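Local coordinates for protein processed glycerol phosphate lipoteichoic acid synthase 2 (Bacillus subtilis, PDB 2W8D) that belongs, as a processed lipoteichoic acid synthase, to the sulfatase family of the alkaline phosphatase clan and carries a magnesium ion in its C-terminal domain, at residues K165-F175 and F193-M204. Sequence-based numbering, arbitrary orientation.
Sequences KNYGMKDKPFF and FITLSNHFPFGM
Asp171, in the first turn of helix 171-183, and Ser197, just beyond strand 189-194, are joined by reciprocal hydrogen bonds. Asp171 N donates to Ser197 OG (3.0 Å), while Asp171 OD1 receives two backbone N-H groups. Leu196 N reaches the syn lone pair of Asp171 OD1 at 2.9 Å, almost straight at 175°. Ser197 N meets Asp171 OD1 from above the carboxylate plane, at 3.3 Å. The other oxygen, OD2, accepts a bond from a water that also donates to Thr195 OG1 and accepts from Asn198 N, so both carboxylate oxygens of this buried acid are engaged. With CG beside its own backbone N (chi1 -61°), Asp171 brings the carboxylate to residues 195-197 while its N-H still serves Ser197. Thr195 OG1 itself bonds to Ser38 and Glu40, tying the loop after the strand to the end of strand 33-39.

The aromatic contacts form two groups. Tyr167 and His199 stack face to face, ring centroids 4.4 Å apart and planes at 28°, with Tyr167 CD1 over the imidazole near its rim. His199 ND1 donates to Leu196 O, and NE2 bonds to the phosphate of the phosphothreonine at position 84, so both ring nitrogens restrict its rotation. Farther along, the Phe175 and Phe193 rings meet obliquely, as neither a stack nor an edge-to-face pair, with Phe193 CD1 3.7 Å from Phe175 CE1. Phe193 CD1 also touches Phe174 CZ; Thr195 CG2 approaches Phe175 CZ.

Leu196 spreads its branches: CD2 makes apolar packing against Tyr167 CB (3.7 Å), and CD1 lies beside the backbone of Met169.

Strand 189-194 is parallel to its neighbours 33-39 and 125-130. A loop leaving such a strand and delivering a phosphothreonine-binding histidine close to magnesium is consistent with the metal site of the alkaline phosphatase-like fold.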
ATOM      1  N   LYS A 165     -20.193  -8.689  -7.448  1.00 38.92           N
ATOM      2  CA  LYS A 165     -20.740  -7.354  -7.687  1.00 39.40           C
ATOM      3  C   LYS A 165     -20.354  -6.837  -9.060  1.00 39.39           C
ATOM      4  O   LYS A 165     -21.052  -7.110 -10.034  1.00 40.21           O
ATOM      5  CB  LYS A 165     -20.383  -6.344  -6.586  1.00 39.64           C
ATOM      6  CG  LYS A 165     -21.442  -5.251  -6.437  1.00 39.59           C
ATOM      7  CD  LYS A 165     -20.850  -3.916  -5.982  1.00 41.95           C
ATOM      8  CE  LYS A 165     -21.934  -2.939  -5.507  1.00 41.55           C
ATOM      9  NZ  LYS A 165     -22.998  -2.642  -6.521  1.00 40.64           N
ATOM     10  N   ASN A 166     -19.252  -6.103  -9.144  1.00 38.82           N
ATOM     11  CA  ASN A 166     -18.831  -5.519 -10.419  1.00 38.66           C
ATOM     12  C   ASN A 166     -17.518  -6.113 -10.943  1.00 37.58           C
ATOM     13  O   ASN A 166     -17.506  -6.766 -11.998  1.00 37.50           O
ATOM     14  CB  ASN A 166     -18.749  -3.985 -10.322  1.00 39.38           C
ATOM     15  CG  ASN A 166     -20.121  -3.331 -10.211  1.00 41.83           C
ATOM     16  OD1 ASN A 166     -20.977  -3.473 -11.110  1.00 44.10           O
ATOM     17  ND2 ASN A 166     -20.343  -2.601  -9.102  1.00 42.44           N
ATOM     18  N   TYR A 167     -16.424  -5.911 -10.205  1.00 36.00           N
ATOM     19  CA  TYR A 167     -15.140  -6.484 -10.615  1.00 34.94           C
ATOM     20  C   TYR A 167     -14.940  -7.939 -10.200  1.00 33.54           C
ATOM     21  O   TYR A 167     -13.947  -8.556 -10.609  1.00 33.73           O
ATOM     22  CB  TYR A 167     -13.949  -5.620 -10.169  1.00 35.46           C
ATOM     23  CG  TYR A 167     -13.928  -4.262 -10.815  1.00 36.77           C
ATOM     24  CD1 TYR A 167     -14.761  -3.242 -10.340  1.00 38.19           C
ATOM     25  CD2 TYR A 167     -13.101  -3.994 -11.907  1.00 37.91           C
ATOM     26  CE1 TYR A 167     -14.769  -1.990 -10.921  1.00 40.12           C
ATOM     27  CE2 TYR A 167     -13.091  -2.722 -12.501  1.00 39.78           C
ATOM     28  CZ  TYR A 167     -13.934  -1.725 -11.994  1.00 39.82           C
ATOM     29  OH  TYR A 167     -13.976  -0.469 -12.543  1.00 40.59           O
ATOM     30  N   GLY A 168     -15.874  -8.483  -9.413  1.00 31.73           N
ATOM     31  CA  GLY A 168     -15.820  -9.887  -9.008  1.00 28.66           C
ATOM     32  C   GLY A 168     -16.346 -10.120  -7.611  1.00 27.35           C
ATOM     33  O   GLY A 168     -17.434  -9.648  -7.255  1.00 27.21           O
HETATM   34  N   MSE A 169     -15.589 -10.869  -6.814  1.00 25.89           N
HETATM   35  CA  MSE A 169     -16.075 -11.283  -5.486  1.00 24.39           C
HETATM   36  C   MSE A 169     -16.253 -10.076  -4.562  1.00 22.72           C
HETATM   37  O   MSE A 169     -15.421  -9.177  -4.534  1.00 21.07           O
HETATM   38  CB  MSE A 169     -15.103 -12.245  -4.807  1.00 24.11           C
HETATM   39  CG  MSE A 169     -14.976 -13.585  -5.442  1.00 26.81           C
HETATM   40 SE   MSE A 169     -16.578 -14.714  -5.350  1.00 34.56          SE
HETATM   41  CE  MSE A 169     -16.627 -15.048  -3.407  1.00 29.56           C
ATOM     42  N   LYS A 170     -17.330 -10.095  -3.791  1.00 21.36           N
ATOM     43  CA  LYS A 170     -17.478  -9.218  -2.639  1.00 20.34           C
ATOM     44  C   LYS A 170     -16.503  -9.626  -1.523  1.00 19.59           C
ATOM     45  O   LYS A 170     -16.247 -10.813  -1.333  1.00 20.72           O
ATOM     46  CB  LYS A 170     -18.912  -9.302  -2.133  1.00 20.36           C
ATOM     47  CG  LYS A 170     -19.930  -8.684  -3.070  1.00 20.22           C
ATOM     48  CD  LYS A 170     -21.331  -8.957  -2.576  1.00 22.83           C
ATOM     49  CE  LYS A 170     -22.386  -8.301  -3.442  1.00 23.06           C
ATOM     50  NZ  LYS A 170     -23.706  -8.946  -3.141  1.00 24.67           N
ATOM     51  N   ASP A 171     -15.982  -8.655  -0.782  1.00 18.27           N
ATOM     52  CA  ASP A 171     -15.025  -8.893   0.293  1.00 17.38           C
ATOM     53  C   ASP A 171     -15.446  -9.919   1.386  1.00 17.37           C
ATOM     54  O   ASP A 171     -14.649 -10.766   1.732  1.00 17.91           O
ATOM     55  CB  ASP A 171     -14.606  -7.564   0.924  1.00 17.29           C
ATOM     56  CG  ASP A 171     -13.927  -6.622  -0.068  1.00 19.98           C
ATOM     57  OD1 ASP A 171     -13.570  -7.054  -1.201  1.00 22.50           O
ATOM     58  OD2 ASP A 171     -13.751  -5.426   0.280  1.00 22.09           O
ATOM     59  N   LYS A 172     -16.665  -9.847   1.925  1.00 16.64           N
ATOM     60  CA  LYS A 172     -17.108 -10.811   2.959  1.00 17.75           C
ATOM     61  C   LYS A 172     -16.966 -12.287   2.575  1.00 17.19           C
ATOM     62  O   LYS A 172     -16.270 -13.000   3.278  1.00 17.42           O
ATOM     63  CB  LYS A 172     -18.504 -10.512   3.527  1.00 17.72           C
ATOM     64  CG  LYS A 172     -18.526  -9.334   4.526  1.00 19.65           C
ATOM     65  CD  LYS A 172     -19.901  -9.146   5.128  1.00 20.88           C
ATOM     66  CE  LYS A 172     -20.021  -7.820   5.845  1.00 22.98           C
ATOM     67  NZ  LYS A 172     -21.471  -7.488   6.134  1.00 27.30           N
ATOM     68  N   PRO A 173     -17.569 -12.736   1.448  1.00 16.78           N
ATOM     69  CA  PRO A 173     -17.313 -14.134   1.025  1.00 17.06           C
ATOM     70  C   PRO A 173     -15.895 -14.380   0.489  1.00 17.23           C
ATOM     71  O   PRO A 173     -15.385 -15.490   0.591  1.00 16.74           O
ATOM     72  CB  PRO A 173     -18.353 -14.386  -0.072  1.00 16.52           C
ATOM     73  CG  PRO A 173     -18.758 -13.023  -0.530  1.00 17.14           C
ATOM     74  CD  PRO A 173     -18.624 -12.105   0.641  1.00 16.41           C
ATOM     75  N   PHE A 174     -15.257 -13.354  -0.073  1.00 17.93           N
ATOM     76  CA  PHE A 174     -13.881 -13.507  -0.525  1.00 17.66           C
ATOM     77  C   PHE A 174     -12.998 -13.865   0.674  1.00 17.89           C
ATOM     78  O   PHE A 174     -12.234 -14.812   0.606  1.00 18.75           O
ATOM     79  CB  PHE A 174     -13.396 -12.252  -1.261  1.00 17.57           C
ATOM     80  CG  PHE A 174     -11.917 -12.088  -1.271  1.00 15.88           C
ATOM     81  CD1 PHE A 174     -11.126 -12.865  -2.090  1.00 15.23           C
ATOM     82  CD2 PHE A 174     -11.312 -11.152  -0.444  1.00 15.60           C
ATOM     83  CE1 PHE A 174      -9.746 -12.708  -2.097  1.00 15.56           C
ATOM     84  CE2 PHE A 174      -9.932 -10.995  -0.442  1.00 14.56           C
ATOM     85  CZ  PHE A 174      -9.153 -11.775  -1.273  1.00 13.72           C
ATOM     86  N   PHE A 175     -13.134 -13.144   1.781  1.00 18.25           N
ATOM     87  CA  PHE A 175     -12.377 -13.487   2.991  1.00 18.38           C
ATOM     88  C   PHE A 175     -12.716 -14.838   3.643  1.00 19.05           C
ATOM     89  O   PHE A 175     -11.812 -15.510   4.138  1.00 19.40           O
ATOM     90  CB  PHE A 175     -12.430 -12.373   4.023  1.00 17.48           C
ATOM     91  CG  PHE A 175     -11.533 -11.219   3.719  1.00 16.42           C
ATOM     92  CD1 PHE A 175     -10.167 -11.405   3.566  1.00 15.08           C
ATOM     93  CD2 PHE A 175     -12.059  -9.914   3.608  1.00 13.53           C
ATOM     94  CE1 PHE A 175      -9.338 -10.321   3.304  1.00 15.93           C
ATOM     95  CE2 PHE A 175     -11.253  -8.852   3.367  1.00 12.84           C
ATOM     96  CZ  PHE A 175      -9.887  -9.035   3.187  1.00 14.61           C
ATOM     97  N   PHE A 193      -3.762  -9.932   0.125  1.00 14.53           N
ATOM     98  CA  PHE A 193      -5.198  -9.935  -0.102  1.00 15.15           C
ATOM     99  C   PHE A 193      -5.666  -8.633  -0.758  1.00 15.84           C
ATOM    100  O   PHE A 193      -5.578  -7.545  -0.163  1.00 16.22           O
ATOM    101  CB  PHE A 193      -5.924 -10.156   1.225  1.00 15.87           C
ATOM    102  CG  PHE A 193      -5.794 -11.560   1.760  1.00 14.05           C
ATOM    103  CD1 PHE A 193      -6.827 -12.459   1.615  1.00 14.75           C
ATOM    104  CD2 PHE A 193      -4.632 -11.975   2.402  1.00 12.11           C
ATOM    105  CE1 PHE A 193      -6.703 -13.766   2.105  1.00 13.77           C
ATOM    106  CE2 PHE A 193      -4.508 -13.235   2.898  1.00 13.83           C
ATOM    107  CZ  PHE A 193      -5.545 -14.155   2.760  1.00 12.27           C
ATOM    108  N   ILE A 194      -6.129  -8.727  -2.002  1.00 16.41           N
ATOM    109  CA  ILE A 194      -6.549  -7.526  -2.727  1.00 16.56           C
ATOM    110  C   ILE A 194      -8.074  -7.430  -2.721  1.00 16.22           C
ATOM    111  O   ILE A 194      -8.751  -8.192  -3.423  1.00 15.73           O
ATOM    112  CB  ILE A 194      -6.014  -7.484  -4.190  1.00 17.41           C
ATOM    113  CG1 ILE A 194      -4.548  -7.963  -4.283  1.00 17.76           C
ATOM    114  CG2 ILE A 194      -6.273  -6.046  -4.837  1.00 17.41           C
ATOM    115  CD1 ILE A 194      -3.512  -7.095  -3.562  1.00 18.27           C
ATOM    116  N   THR A 195      -8.605  -6.517  -1.907  1.00 16.19           N
ATOM    117  CA  THR A 195     -10.051  -6.343  -1.771  1.00 16.38           C
ATOM    118  C   THR A 195     -10.577  -5.671  -3.029  1.00 16.98           C
ATOM    119  O   THR A 195      -9.808  -5.073  -3.750  1.00 17.60           O
ATOM    120  CB  THR A 195     -10.444  -5.529  -0.493  1.00 16.35           C
ATOM    121  OG1 THR A 195      -9.964  -4.158  -0.564  1.00 15.96           O
ATOM    122  CG2 THR A 195      -9.890  -6.218   0.739  1.00 14.85           C
ATOM    123  N   LEU A 196     -11.890  -5.741  -3.239  1.00 17.84           N
ATOM    124  CA  LEU A 196     -12.592  -5.284  -4.444  1.00 17.64           C
ATOM    125  C   LEU A 196     -13.805  -4.384  -4.222  1.00 18.06           C
ATOM    126  O   LEU A 196     -14.154  -3.598  -5.122  1.00 18.65           O
ATOM    127  CB  LEU A 196     -13.142  -6.504  -5.188  1.00 17.32           C
ATOM    128  CG  LEU A 196     -12.163  -7.092  -6.192  1.00 19.45           C
ATOM    129  CD1 LEU A 196     -12.721  -8.335  -6.844  1.00 18.01           C
ATOM    130  CD2 LEU A 196     -11.729  -6.014  -7.222  1.00 18.98           C
ATOM    131  N   SER A 197     -14.489  -4.562  -3.088  1.00 17.64           N
ATOM    132  CA  SER A 197     -15.830  -4.051  -2.881  1.00 17.81           C
ATOM    133  C   SER A 197     -15.908  -2.518  -2.810  1.00 18.66           C
ATOM    134  O   SER A 197     -16.882  -1.953  -3.269  1.00 18.48           O
ATOM    135  CB  SER A 197     -16.448  -4.654  -1.608  1.00 18.34           C
ATOM    136  OG  SER A 197     -16.978  -5.971  -1.818  1.00 19.79           O
ATOM    137  N   ASN A 198     -14.896  -1.843  -2.260  1.00 18.38           N
ATOM    138  CA  ASN A 198     -14.969  -0.379  -2.152  1.00 19.61           C
ATOM    139  C   ASN A 198     -14.477   0.328  -3.430  1.00 20.34           C
ATOM    140  O   ASN A 198     -13.597   1.200  -3.364  1.00 20.30           O
ATOM    141  CB  ASN A 198     -14.213   0.129  -0.910  1.00 18.71           C
ATOM    142  CG  ASN A 198     -14.600   1.534  -0.524  1.00 20.14           C
ATOM    143  OD1 ASN A 198     -15.795   1.880  -0.512  1.00 20.51           O
ATOM    144  ND2 ASN A 198     -13.602   2.360  -0.185  1.00 17.01           N
ATOM    145  N   HIS A 199     -15.033  -0.073  -4.579  1.00 21.02           N
ATOM    146  CA  HIS A 199     -14.658   0.462  -5.902  1.00 21.44           C
ATOM    147  C   HIS A 199     -15.652   1.504  -6.342  1.00 20.74           C
ATOM    148  O   HIS A 199     -16.846   1.347  -6.101  1.00 20.24           O
ATOM    149  CB  HIS A 199     -14.613  -0.649  -6.966  1.00 22.65           C
ATOM    150  CG  HIS A 199     -13.222  -1.032  -7.386  1.00 27.24           C
ATOM    151  ND1 HIS A 199     -12.715  -2.309  -7.225  1.00 30.65           N
ATOM    152  CD2 HIS A 199     -12.221  -0.298  -7.941  1.00 30.27           C
ATOM    153  CE1 HIS A 199     -11.475  -2.351  -7.682  1.00 32.13           C
ATOM    154  NE2 HIS A 199     -11.150  -1.144  -8.119  1.00 31.93           N
ATOM    155  N   PHE A 200     -15.150   2.604  -6.938  1.00 20.30           N
ATOM    156  CA  PHE A 200     -15.983   3.615  -7.597  1.00 19.10           C
ATOM    157  C   PHE A 200     -17.027   2.943  -8.509  1.00 19.09           C
ATOM    158  O   PHE A 200     -16.698   1.977  -9.164  1.00 19.35           O
ATOM    159  CB  PHE A 200     -15.055   4.471  -8.458  1.00 19.24           C
ATOM    160  CG  PHE A 200     -15.732   5.617  -9.126  1.00 19.50           C
ATOM    161  CD1 PHE A 200     -15.753   6.880  -8.512  1.00 17.68           C
ATOM    162  CD2 PHE A 200     -16.368   5.444 -10.377  1.00 18.96           C
ATOM    163  CE1 PHE A 200     -16.401   7.969  -9.141  1.00 19.84           C
ATOM    164  CE2 PHE A 200     -17.026   6.527 -11.008  1.00 18.75           C
ATOM    165  CZ  PHE A 200     -17.032   7.792 -10.394  1.00 19.28           C
ATOM    166  N   PRO A 201     -18.278   3.441  -8.567  1.00 19.10           N
ATOM    167  CA  PRO A 201     -18.956   4.559  -7.886  1.00 20.10           C
ATOM    168  C   PRO A 201     -19.472   4.231  -6.472  1.00 21.06           C
ATOM    169  O   PRO A 201     -20.247   4.999  -5.946  1.00 20.38           O
ATOM    170  CB  PRO A 201     -20.154   4.841  -8.801  1.00 19.46           C
ATOM    171  CG  PRO A 201     -20.548   3.455  -9.266  1.00 20.14           C
ATOM    172  CD  PRO A 201     -19.186   2.771  -9.508  1.00 19.46           C
ATOM    173  N   PHE A 202     -19.048   3.110  -5.874  1.00 22.80           N
ATOM    174  CA  PHE A 202     -19.289   2.841  -4.431  1.00 24.95           C
ATOM    175  C   PHE A 202     -20.726   2.416  -4.037  1.00 26.23           C
ATOM    176  O   PHE A 202     -21.076   2.388  -2.854  1.00 26.64           O
ATOM    177  CB  PHE A 202     -18.833   4.047  -3.574  1.00 23.88           C
ATOM    178  CG  PHE A 202     -17.415   4.474  -3.841  1.00 24.09           C
ATOM    179  CD1 PHE A 202     -16.361   3.610  -3.595  1.00 21.74           C
ATOM    180  CD2 PHE A 202     -17.136   5.741  -4.329  1.00 22.57           C
ATOM    181  CE1 PHE A 202     -15.083   3.982  -3.849  1.00 23.15           C
ATOM    182  CE2 PHE A 202     -15.838   6.144  -4.575  1.00 21.74           C
ATOM    183  CZ  PHE A 202     -14.804   5.286  -4.347  1.00 23.64           C
ATOM    184  N   GLY A 203     -21.571   2.097  -5.000  1.00 28.55           N
ATOM    185  CA  GLY A 203     -22.873   1.505  -4.621  1.00 32.62           C
ATOM    186  C   GLY A 203     -22.632   0.224  -3.813  1.00 35.01           C
ATOM    187  O   GLY A 203     -21.617  -0.458  -3.992  1.00 35.76           O
HETATM  188  N   MSE A 204     -23.510  -0.094  -2.883  1.00 37.42           N
HETATM  189  CA  MSE A 204     -23.517  -1.461  -2.333  1.00 40.01           C
HETATM  190  C   MSE A 204     -24.959  -1.923  -2.412  1.00 39.84           C
HETATM  191  O   MSE A 204     -25.860  -1.096  -2.373  1.00 39.74           O
HETATM  192  CB  MSE A 204     -22.945  -1.537  -0.899  1.00 40.83           C
HETATM  193  CG  MSE A 204     -22.122  -2.820  -0.591  1.00 45.52           C
HETATM  194 SE   MSE A 204     -20.204  -2.907  -1.224  1.00 55.98          SE
HETATM  195  CE  MSE A 204     -20.203  -4.789  -1.810  1.00 54.47           C
TER
HETATM  196  O   HOH W   1     -12.789  -3.033  -0.601  1.00 17.75           O